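Local coordinates for protein mosquitocidal toxin (Bacillus sphaericus, PDB 2CB4) that probably transfers ADP-ribose from NAD+ to target proteins, this chain being the catalytic domain of a larger mosquitocidal toxin, at residues 70-75 and 210-215; 40-45 and 107-112; 20-25 and 60-65. The protein carries 1 engineered substitution. All coordinates share one frame; numbering follows the deposited sequence.

Contacts 1 and 3 are neighbours, their centres about 14 Å apart, and the loop between helix 36-44 and strand 78-82 supplies one segment to each. Within that loop Q71 N and T62 O lie 2.9 Å apart, a probable backbone hydrogen bond that joins the two contacts directly. Contact 2 lies farther off, its centre about 20 Å from that of contact 3, yet W23 bridges them: its CZ2 packs at 3.8 Å on Y40 CB. Contacts 1 and 2 do not meet, their nearest atoms being about 19 Å apart. No ligand is bound in any of the three, which join loops and helices of the catalytic domain.

Contact 1 of 3, residues 70-75 and 210-215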
loop_
_atom_site.group_PDB
_atom_site.type_symbol
_atom_site.label_atom_id
_atom_site.label_comp_id
_atom_site.label_asym_id
_atom_site.label_seq_id
_atom_site.Cartn_x
_atom_site.Cartn_y
_atom_site.Cartn_z
ATOM N N ILE A 70 1.138 22.786 -42.824
ATOM C CA ILE A 70 2.487 22.304 -42.704
ATOM C C ILE A 70 3.140 22.293 -44.078
ATOM O O ILE A 70 2.588 21.784 -45.055
ATOM C CB ILE A 70 2.521 20.852 -42.027
ATOM C CG1 ILE A 70 1.800 20.847 -40.679
ATOM C CG2 ILE A 70 3.897 20.356 -41.837
ATOM C CD1 ILE A 70 2.202 21.958 -39.809
ATOM N N GLN A 71 4.350 22.816 -44.135
ATOM C CA GLN A 71 5.156 22.839 -45.345
ATOM C C GLN A 71 5.762 21.444 -45.534
ATOM O O GLN A 71 6.579 20.969 -44.722
ATOM C CB GLN A 71 6.276 23.882 -45.182
ATOM C CG GLN A 71 7.115 24.104 -46.426
ATOM C CD GLN A 71 6.286 24.618 -47.562
ATOM O OE1 GLN A 71 5.343 25.385 -47.354
ATOM N NE2 GLN A 71 6.577 24.152 -48.773
ATOM N N ILE A 72 5.358 20.784 -46.602
ATOM C CA ILE A 72 5.827 19.446 -46.883
ATOM C C ILE A 72 6.734 19.438 -48.105
ATOM O O ILE A 72 6.260 19.324 -49.228
ATOM C CB ILE A 72 4.591 18.476 -47.074
ATOM C CG1 ILE A 72 3.747 18.450 -45.787
ATOM C CG2 ILE A 72 5.040 17.058 -47.474
ATOM C CD1 ILE A 72 2.427 17.848 -45.961
ATOM N N ASP A 73 8.042 19.581 -47.880
ATOM C CA ASP A 73 9.042 19.569 -48.946
ATOM C C ASP A 73 10.335 18.964 -48.391
ATOM O O ASP A 73 10.493 18.864 -47.183
ATOM C CB ASP A 73 9.286 20.980 -49.554
ATOM C CG ASP A 73 9.645 22.040 -48.520
ATOM O OD1 ASP A 73 10.122 21.723 -47.412
ATOM O OD2 ASP A 73 9.472 23.237 -48.831
ATOM N N ASN A 74 11.242 18.552 -49.276
ATOM C CA ASN A 74 12.503 17.945 -48.870
ATOM C C ASN A 74 13.250 18.735 -47.824
ATOM O O ASN A 74 13.890 18.182 -46.933
ATOM C CB ASN A 74 13.413 17.745 -50.074
ATOM C CG ASN A 74 12.912 16.664 -51.011
ATOM O OD1 ASN A 74 11.925 15.987 -50.732
ATOM N ND2 ASN A 74 13.602 16.495 -52.129
ATOM N N GLU A 75 13.180 20.040 -47.969
ATOM C CA GLU A 75 13.910 20.919 -47.072
ATOM C C GLU A 75 13.406 20.896 -45.631
ATOM O O GLU A 75 14.162 21.187 -44.712
ATOM C CB GLU A 75 13.901 22.343 -47.692
ATOM C CG GLU A 75 14.834 23.351 -47.044
ATOM C CD GLU A 75 14.317 24.779 -47.176
ATOM O OE1 GLU A 75 13.598 25.080 -48.165
ATOM O OE2 GLU A 75 14.618 25.589 -46.267
ATOM N N PRO A 210 -2.321 6.953 -42.105
ATOM C CA PRO A 210 -3.461 7.564 -42.831
ATOM C C PRO A 210 -3.958 8.873 -42.198
ATOM O O PRO A 210 -4.652 9.647 -42.840
ATOM C CB PRO A 210 -4.564 6.496 -42.726
ATOM C CG PRO A 210 -3.851 5.233 -42.357
ATOM C CD PRO A 210 -2.693 5.666 -41.493
ATOM N N ASN A 211 -3.638 9.070 -40.921
ATOM C CA ASN A 211 -4.047 10.244 -40.164
ATOM C C ASN A 211 -3.044 11.387 -40.224
ATOM O O ASN A 211 -3.147 12.349 -39.482
ATOM C CB ASN A 211 -4.292 9.867 -38.695
ATOM C CG ASN A 211 -5.174 8.645 -38.556
ATOM O OD1 ASN A 211 -6.167 8.508 -39.246
ATOM N ND2 ASN A 211 -4.811 7.763 -37.659
ATOM N N PHE A 212 -2.072 11.276 -41.115
ATOM C CA PHE A 212 -1.091 12.329 -41.281
ATOM C C PHE A 212 -1.878 13.631 -41.657
ATOM O O PHE A 212 -2.828 13.603 -42.431
ATOM C CB PHE A 212 -0.099 11.938 -42.381
ATOM C CG PHE A 212 0.889 13.029 -42.699
ATOM C CD1 PHE A 212 1.749 13.509 -41.716
ATOM C CD2 PHE A 212 0.911 13.620 -43.958
ATOM C CE1 PHE A 212 2.641 14.546 -41.990
ATOM C CE2 PHE A 212 1.815 14.653 -44.237
ATOM C CZ PHE A 212 2.662 15.123 -43.245
ATOM N N ILE A 213 -1.470 14.743 -41.063
ATOM C CA ILE A 213 -2.084 16.047 -41.222
ATOM C C ILE A 213 -2.443 16.455 -42.676
ATOM O O ILE A 213 -3.410 17.179 -42.886
ATOM C CB ILE A 213 -1.197 17.099 -40.542
ATOM C CG1 ILE A 213 -2.026 18.283 -40.020
ATOM C CG2 ILE A 213 -0.056 17.495 -41.476
ATOM C CD1 ILE A 213 -3.221 17.904 -39.260
ATOM N N ASN A 214 -1.690 15.984 -43.676
ATOM C CA ASN A 214 -2.003 16.248 -45.111
ATOM C C ASN A 214 -2.062 14.939 -45.889
ATOM O O ASN A 214 -1.087 14.542 -46.527
ATOM C CB ASN A 214 -0.967 17.137 -45.770
ATOM C CG ASN A 214 -1.466 17.723 -47.104
ATOM O OD1 ASN A 214 -1.017 18.788 -47.512
ATOM N ND2 ASN A 214 -2.412 17.038 -47.762
ATOM N N PRO A 215 -3.210 14.283 -45.830
ATOM C CA PRO A 215 -3.425 12.991 -46.485
ATOM C C PRO A 215 -3.278 12.949 -47.995
ATOM O O PRO A 215 -3.136 11.870 -48.579
ATOM C CB PRO A 215 -4.868 12.606 -46.087
ATOM C CG PRO A 215 -5.373 13.689 -45.191
ATOM C CD PRO A 215 -4.456 14.846 -45.259
#
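Two irregular loops face each other at I70 and I213, whose CA atoms are 7.9 Å apart, and no hydrogen bond passes between them. What meets is mostly carbon: two isoleucines against F212, I213 and the CB of N214. I72 does most of the work: with CG1 anti to its own carbonyl carbon (chi1 -60°) and an extended chain beyond, its CD1 methyl projects between F212 and N214. That methyl reaches the rim of the phenyl ring close to its plane, 3.7 Å from F212 CE2, and lies 3.5 Å from the CB methylene of N214. Beside it, I70 CG1 crosses I213 CG2 at about a right angle, at 3.9 Å. The same I213 CG2 sits over one face of the F212 ring, toward its rim, so this beta-branched residue fills the corner between the ring and I70. Within 70-75, Q71 NE2 donates to D73 OD2 at 3.0 Å, while D73 OD1 bonds to H76. Both I72 and F212 also touch R193, so the contact meets strand 192-199 of the mixed sheet through these two residues, and a neighbouring copy through I213, which packs on F175 of the second subunit.

Contact 2 of 3, residues 40-45 and 107-112; sequences YQLIST and EDTHLL
This is a buried, water-bridged contact between helix 36-44 and the turn that leads into helix 111-117. I43 and T109 are its midpoint, with CA atoms only 5.7 Å apart. No direct hydrogen bond crosses; instead one water donates to I43 O at 2.7 Å and accepts from L111 N at 3.2 Å, joining the two backbones. L111 N also makes a weak bond to T109 O, closing an inverse gamma turn centred on H110, which occupies the N-cap position of the second helix. Around this polar link the side chains are mostly aliphatic. I43 sends its two branches to different partners: CG1 lies 3.8 Å from T109 O, and CG2 meets L111 CB at 4.1 Å. T109 is compact enough for so close an approach of the backbones; its OG1, held between the backbone N and the carbonyl carbon (chi1 53°), rests 4.0 Å from L42 CG, the two side chains crossing nearly at right angles. The CB of H110 is directed away from 40-45, and the residue packs on D34 of the third subunit. I43 and L111 both touch F123 of strand 123-131, so the two helices share one aromatic residue of the central sheet.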
loop_
_atom_site.group_PDB
_atom_site.type_symbol
_atom_site.label_atom_id
_atom_site.label_comp_id
_atom_site.label_asym_id
_atom_site.label_seq_id
_atom_site.Cartn_x
_atom_site.Cartn_y
_atom_site.Cartn_z
ATOM N N TYR A 40 10.552 29.744 -23.273
ATOM C CA TYR A 40 11.720 30.297 -23.945
ATOM C C TYR A 40 12.691 30.940 -22.937
ATOM O O TYR A 40 13.915 30.822 -23.055
ATOM C CB TYR A 40 11.318 31.285 -25.036
ATOM C CG TYR A 40 12.524 31.846 -25.726
ATOM C CD1 TYR A 40 13.085 31.205 -26.830
ATOM C CD2 TYR A 40 13.148 32.997 -25.244
ATOM C CE1 TYR A 40 14.226 31.697 -27.448
ATOM C CE2 TYR A 40 14.293 33.508 -25.864
ATOM C CZ TYR A 40 14.832 32.847 -26.961
ATOM O OH TYR A 40 15.974 33.329 -27.573
ATOM N N GLN A 41 12.149 31.599 -21.920
ATOM C CA GLN A 41 12.997 32.202 -20.891
ATOM C C GLN A 41 13.692 31.115 -20.093
ATOM O O GLN A 41 14.893 31.159 -19.874
ATOM C CB GLN A 41 12.166 33.046 -19.911
ATOM C CG GLN A 41 11.447 34.199 -20.562
ATOM C CD GLN A 41 12.364 35.387 -20.835
ATOM O OE1 GLN A 41 13.480 35.241 -21.373
ATOM N NE2 GLN A 41 11.887 36.581 -20.483
ATOM N N LEU A 42 12.895 30.166 -19.624
ATOM C CA LEU A 42 13.370 29.031 -18.841
ATOM C C LEU A 42 14.560 28.333 -19.531
ATOM O O LEU A 42 15.558 28.014 -18.902
ATOM C CB LEU A 42 12.214 28.052 -18.697
ATOM C CG LEU A 42 11.988 27.270 -17.417
ATOM C CD1 LEU A 42 12.376 28.085 -16.220
ATOM C CD2 LEU A 42 10.525 26.917 -17.351
ATOM N N ILE A 43 14.459 28.119 -20.834
ATOM C CA ILE A 43 15.531 27.484 -21.593
ATOM C C ILE A 43 16.716 28.442 -21.839
ATOM O O ILE A 43 17.869 28.068 -21.667
ATOM C CB ILE A 43 14.997 26.991 -22.981
ATOM C CG1 ILE A 43 13.980 25.869 -22.809
ATOM C CG2 ILE A 43 16.133 26.620 -23.914
ATOM C CD1 ILE A 43 13.256 25.495 -24.106
ATOM N N SER A 44 16.413 29.662 -22.283
ATOM C CA SER A 44 17.416 30.698 -22.613
ATOM C C SER A 44 18.374 31.117 -21.494
ATOM O O SER A 44 19.541 31.431 -21.739
ATOM C CB SER A 44 16.717 31.936 -23.160
ATOM O OG SER A 44 16.426 31.764 -24.535
ATOM N N THR A 45 17.879 31.124 -20.270
ATOM C CA THR A 45 18.695 31.519 -19.139
ATOM C C THR A 45 19.790 30.542 -18.724
ATOM O O THR A 45 20.687 30.905 -17.966
ATOM C CB THR A 45 17.826 31.930 -17.943
ATOM O OG1 THR A 45 17.202 30.760 -17.367
ATOM C CG2 THR A 45 16.764 32.947 -18.418
ATOM N N GLU A 107 16.872 19.958 -14.694
ATOM C CA GLU A 107 17.417 19.447 -15.943
ATOM C C GLU A 107 16.377 19.276 -17.064
ATOM O O GLU A 107 16.747 19.181 -18.233
ATOM C CB GLU A 107 18.138 18.112 -15.705
ATOM C CG GLU A 107 19.414 18.225 -14.869
ATOM C CD GLU A 107 20.448 19.153 -15.482
ATOM O OE1 GLU A 107 20.990 18.782 -16.550
ATOM O OE2 GLU A 107 20.720 20.233 -14.892
ATOM N N ASP A 108 15.094 19.218 -16.701
ATOM C CA ASP A 108 13.999 19.025 -17.658
ATOM C C ASP A 108 14.081 19.894 -18.895
ATOM O O ASP A 108 13.774 19.445 -19.997
ATOM C CB ASP A 108 12.637 19.245 -16.994
ATOM C CG ASP A 108 12.376 18.301 -15.828
ATOM O OD1 ASP A 108 13.268 17.484 -15.493
ATOM O OD2 ASP A 108 11.274 18.383 -15.229
ATOM N N THR A 109 14.457 21.154 -18.693
ATOM C CA THR A 109 14.541 22.138 -19.780
ATOM C C THR A 109 15.953 22.510 -20.140
ATOM O O THR A 109 16.169 23.373 -20.966
ATOM C CB THR A 109 13.753 23.440 -19.450
ATOM O OG1 THR A 109 14.174 23.949 -18.175
ATOM C CG2 THR A 109 12.268 23.141 -19.385
ATOM N N HIS A 110 16.920 21.837 -19.530
ATOM C CA HIS A 110 18.310 22.115 -19.808
ATOM C C HIS A 110 18.760 21.596 -21.167
ATOM O O HIS A 110 19.302 20.496 -21.304
ATOM C CB HIS A 110 19.216 21.642 -18.672
ATOM C CG HIS A 110 20.570 22.263 -18.706
ATOM N ND1 HIS A 110 21.295 22.555 -17.563
ATOM C CD2 HIS A 110 21.338 22.682 -19.752
ATOM C CE1 HIS A 110 22.454 23.103 -17.905
ATOM N NE2 HIS A 110 22.500 23.197 -19.227
ATOM N N LEU A 111 18.552 22.430 -22.180
ATOM C CA LEU A 111 18.879 22.104 -23.556
ATOM C C LEU A 111 20.291 21.654 -23.872
ATOM O O LEU A 111 20.482 20.680 -24.598
ATOM C CB LEU A 111 18.422 23.218 -24.505
ATOM C CG LEU A 111 18.599 22.935 -26.006
ATOM C CD1 LEU A 111 17.834 21.677 -26.408
ATOM C CD2 LEU A 111 18.136 24.130 -26.814
ATOM N N LEU A 112 21.289 22.374 -23.373
ATOM C CA LEU A 112 22.690 22.013 -23.649
ATOM C C LEU A 112 23.090 20.694 -23.004
ATOM O O LEU A 112 23.821 19.921 -23.604
ATOM C CB LEU A 112 23.654 23.136 -23.236
ATOM C CG LEU A 112 23.818 24.240 -24.294
ATOM C CD1 LEU A 112 24.591 25.416 -23.705
ATOM C CD2 LEU A 112 24.477 23.728 -25.583
HETATM O O HOH W 1 18.552 25.481 -21.286
#

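Contact 3 of 3, residues 20-25 and 60-65; sequences DNTWIQ and EQTIDS
T22, Q25 and T62 all bring polar side chains to this contact, yet no hydrogen bond crosses it: the meeting point is a methyl group, CD1 of I63. This atom lies 3.9 Å from T22 CG2 and 3.8 Å from Q25 OE1, the glutamine chain crossing the isoleucine at about a right angle. T22 CG2 also passes T62 OG1 at 4.1 Å, as the two threonines slide by each other in opposite directions. In T22 a chi1 of -59° sets OG1 beside the backbone N and swings CG2 anti to it: the hydroxyl makes a weak bond to D20 OD1 while the methyl meets I63, and a beta-branched residue with one polar and one apolar arm suits this place. The contact brings the N-terminal loop before helix 36-44 against the loop between that helix and strand 78-82. Both loops are also pinned to neighbouring residues, W23 by a backbone bond to G161 and T62 through OG1 to G160 N. D20 begins an Asx turn, its OD1 accepting from T22 N at 3.3 Å from above the carboxylate plane. A short 3-10 segment includes T22 and W23. N21 is tied to Q25: its OD1 receives Q25 NE2 at 2.9 Å along a nearly straight N-H (167°), which fixes the rotation of the glutamine amide, while its ND2 reaches the carbonyl of M33. W23 turns its CB away from 60-65, and its indole packs on L39 and Y40 of helix 36-44, with I24 CG2 over the centre of its ring and NE1 bonded to the S36 hydroxyl.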
loop_
_atom_site.group_PDB
_atom_site.type_symbol
_atom_site.label_atom_id
_atom_site.label_comp_id
_atom_site.label_asym_id
_atom_site.label_seq_id
_atom_site.Cartn_x
_atom_site.Cartn_y
_atom_site.Cartn_z
ATOM N N ASP A 20 5.492 34.180 -31.852
ATOM C CA ASP A 20 4.374 33.263 -31.612
ATOM C C ASP A 20 4.926 31.910 -31.122
ATOM O O ASP A 20 6.148 31.708 -31.038
ATOM C CB ASP A 20 3.537 33.079 -32.881
ATOM C CG ASP A 20 4.377 32.684 -34.067
ATOM O OD1 ASP A 20 5.403 31.993 -33.864
ATOM O OD2 ASP A 20 4.026 33.070 -35.204
ATOM N N ASN A 21 4.014 30.990 -30.820
ATOM C CA ASN A 21 4.377 29.677 -30.318
ATOM C C ASN A 21 4.586 28.606 -31.393
ATOM O O ASN A 21 4.562 27.431 -31.095
ATOM C CB ASN A 21 3.364 29.218 -29.279
ATOM C CG ASN A 21 2.030 28.870 -29.888
ATOM O OD1 ASN A 21 1.801 29.090 -31.093
ATOM N ND2 ASN A 21 1.141 28.313 -29.070
ATOM N N THR A 22 4.810 29.015 -32.633
ATOM C CA THR A 22 5.027 28.070 -33.726
ATOM C C THR A 22 6.088 27.032 -33.416
ATOM O O THR A 22 5.952 25.863 -33.792
ATOM C CB THR A 22 5.410 28.792 -35.037
ATOM O OG1 THR A 22 4.357 29.687 -35.393
ATOM C CG2 THR A 22 5.594 27.823 -36.171
ATOM N N TRP A 23 7.149 27.464 -32.748
ATOM C CA TRP A 23 8.274 26.589 -32.432
ATOM C C TRP A 23 7.909 25.339 -31.617
ATOM O O TRP A 23 8.580 24.288 -31.735
ATOM C CB TRP A 23 9.424 27.377 -31.789
ATOM C CG TRP A 23 9.091 27.965 -30.433
ATOM C CD1 TRP A 23 8.109 28.855 -30.153
ATOM C CD2 TRP A 23 9.767 27.701 -29.184
ATOM N NE1 TRP A 23 8.105 29.146 -28.804
ATOM C CE2 TRP A 23 9.116 28.457 -28.194
ATOM C CE3 TRP A 23 10.852 26.888 -28.815
ATOM C CZ2 TRP A 23 9.498 28.418 -26.845
ATOM C CZ3 TRP A 23 11.252 26.874 -27.477
ATOM C CH2 TRP A 23 10.578 27.641 -26.515
ATOM N N ILE A 24 6.847 25.456 -30.812
ATOM C CA ILE A 24 6.360 24.350 -29.986
ATOM C C ILE A 24 4.938 23.893 -30.366
ATOM O O ILE A 24 4.269 23.234 -29.584
ATOM C CB ILE A 24 6.379 24.675 -28.477
ATOM C CG1 ILE A 24 5.653 25.990 -28.207
ATOM C CG2 ILE A 24 7.809 24.720 -27.958
ATOM C CD1 ILE A 24 5.693 26.377 -26.732
ATOM N N GLN A 25 4.483 24.231 -31.563
ATOM C CA GLN A 25 3.136 23.837 -31.968
ATOM C C GLN A 25 2.905 22.327 -32.197
ATOM O O GLN A 25 1.753 21.874 -32.223
ATOM C CB GLN A 25 2.686 24.636 -33.204
ATOM C CG GLN A 25 1.816 25.813 -32.833
ATOM C CD GLN A 25 1.482 26.712 -34.006
ATOM O OE1 GLN A 25 1.423 26.274 -35.158
ATOM N NE2 GLN A 25 1.249 27.990 -33.718
ATOM N N GLU A 60 12.428 27.882 -39.825
ATOM C CA GLU A 60 11.567 28.762 -40.611
ATOM C C GLU A 60 10.823 28.071 -41.747
ATOM O O GLU A 60 11.299 27.106 -42.347
ATOM C CB GLU A 60 12.386 30.000 -41.136
ATOM C CG GLU A 60 12.648 31.119 -40.073
ATOM C CD GLU A 60 13.929 31.872 -40.355
ATOM O OE1 GLU A 60 14.355 31.907 -41.539
ATOM O OE2 GLU A 60 14.530 32.407 -39.393
ATOM N N GLN A 61 9.640 28.582 -42.030
ATOM C CA GLN A 61 8.825 28.055 -43.124
ATOM C C GLN A 61 8.407 26.622 -42.876
ATOM O O GLN A 61 8.353 25.813 -43.801
ATOM C CB GLN A 61 9.584 28.146 -44.442
ATOM C CG GLN A 61 9.775 29.600 -44.892
ATOM C CD GLN A 61 10.916 29.754 -45.863
ATOM O OE1 GLN A 61 11.811 28.914 -45.888
ATOM N NE2 GLN A 61 10.870 30.804 -46.635
ATOM N N THR A 62 8.130 26.313 -41.620
ATOM C CA THR A 62 7.706 24.966 -41.303
ATOM C C THR A 62 6.217 24.925 -41.602
ATOM O O THR A 62 5.630 23.857 -41.784
ATOM C CB THR A 62 8.061 24.540 -39.867
ATOM O OG1 THR A 62 7.309 25.300 -38.900
ATOM C CG2 THR A 62 9.525 24.648 -39.644
ATOM N N ILE A 63 5.664 26.125 -41.724
ATOM C CA ILE A 63 4.274 26.339 -42.053
ATOM C C ILE A 63 4.089 27.197 -43.326
ATOM O O ILE A 63 4.756 28.240 -43.470
ATOM C CB ILE A 63 3.613 27.078 -40.956
ATOM C CG1 ILE A 63 2.948 26.063 -40.028
ATOM C CG2 ILE A 63 2.645 28.035 -41.589
ATOM C CD1 ILE A 63 2.845 26.529 -38.679
ATOM N N ASP A 64 3.177 26.768 -44.220
ATOM C CA ASP A 64 2.873 27.528 -45.462
ATOM C C ASP A 64 2.064 28.761 -45.033
ATOM O O ASP A 64 1.116 28.679 -44.256
ATOM C CB ASP A 64 2.103 26.677 -46.536
ATOM C CG ASP A 64 2.124 27.317 -47.993
ATOM O OD1 ASP A 64 2.015 28.553 -48.139
ATOM O OD2 ASP A 64 2.175 26.554 -48.990
ATOM N N SER A 65 2.535 29.918 -45.460
ATOM C CA SER A 65 1.944 31.228 -45.137
ATOM C C SER A 65 0.566 31.395 -45.859
ATOM O O SER A 65 -0.385 31.993 -45.305
ATOM C CB SER A 65 2.910 32.329 -45.628
ATOM O OG SER A 65 3.636 31.893 -46.795
#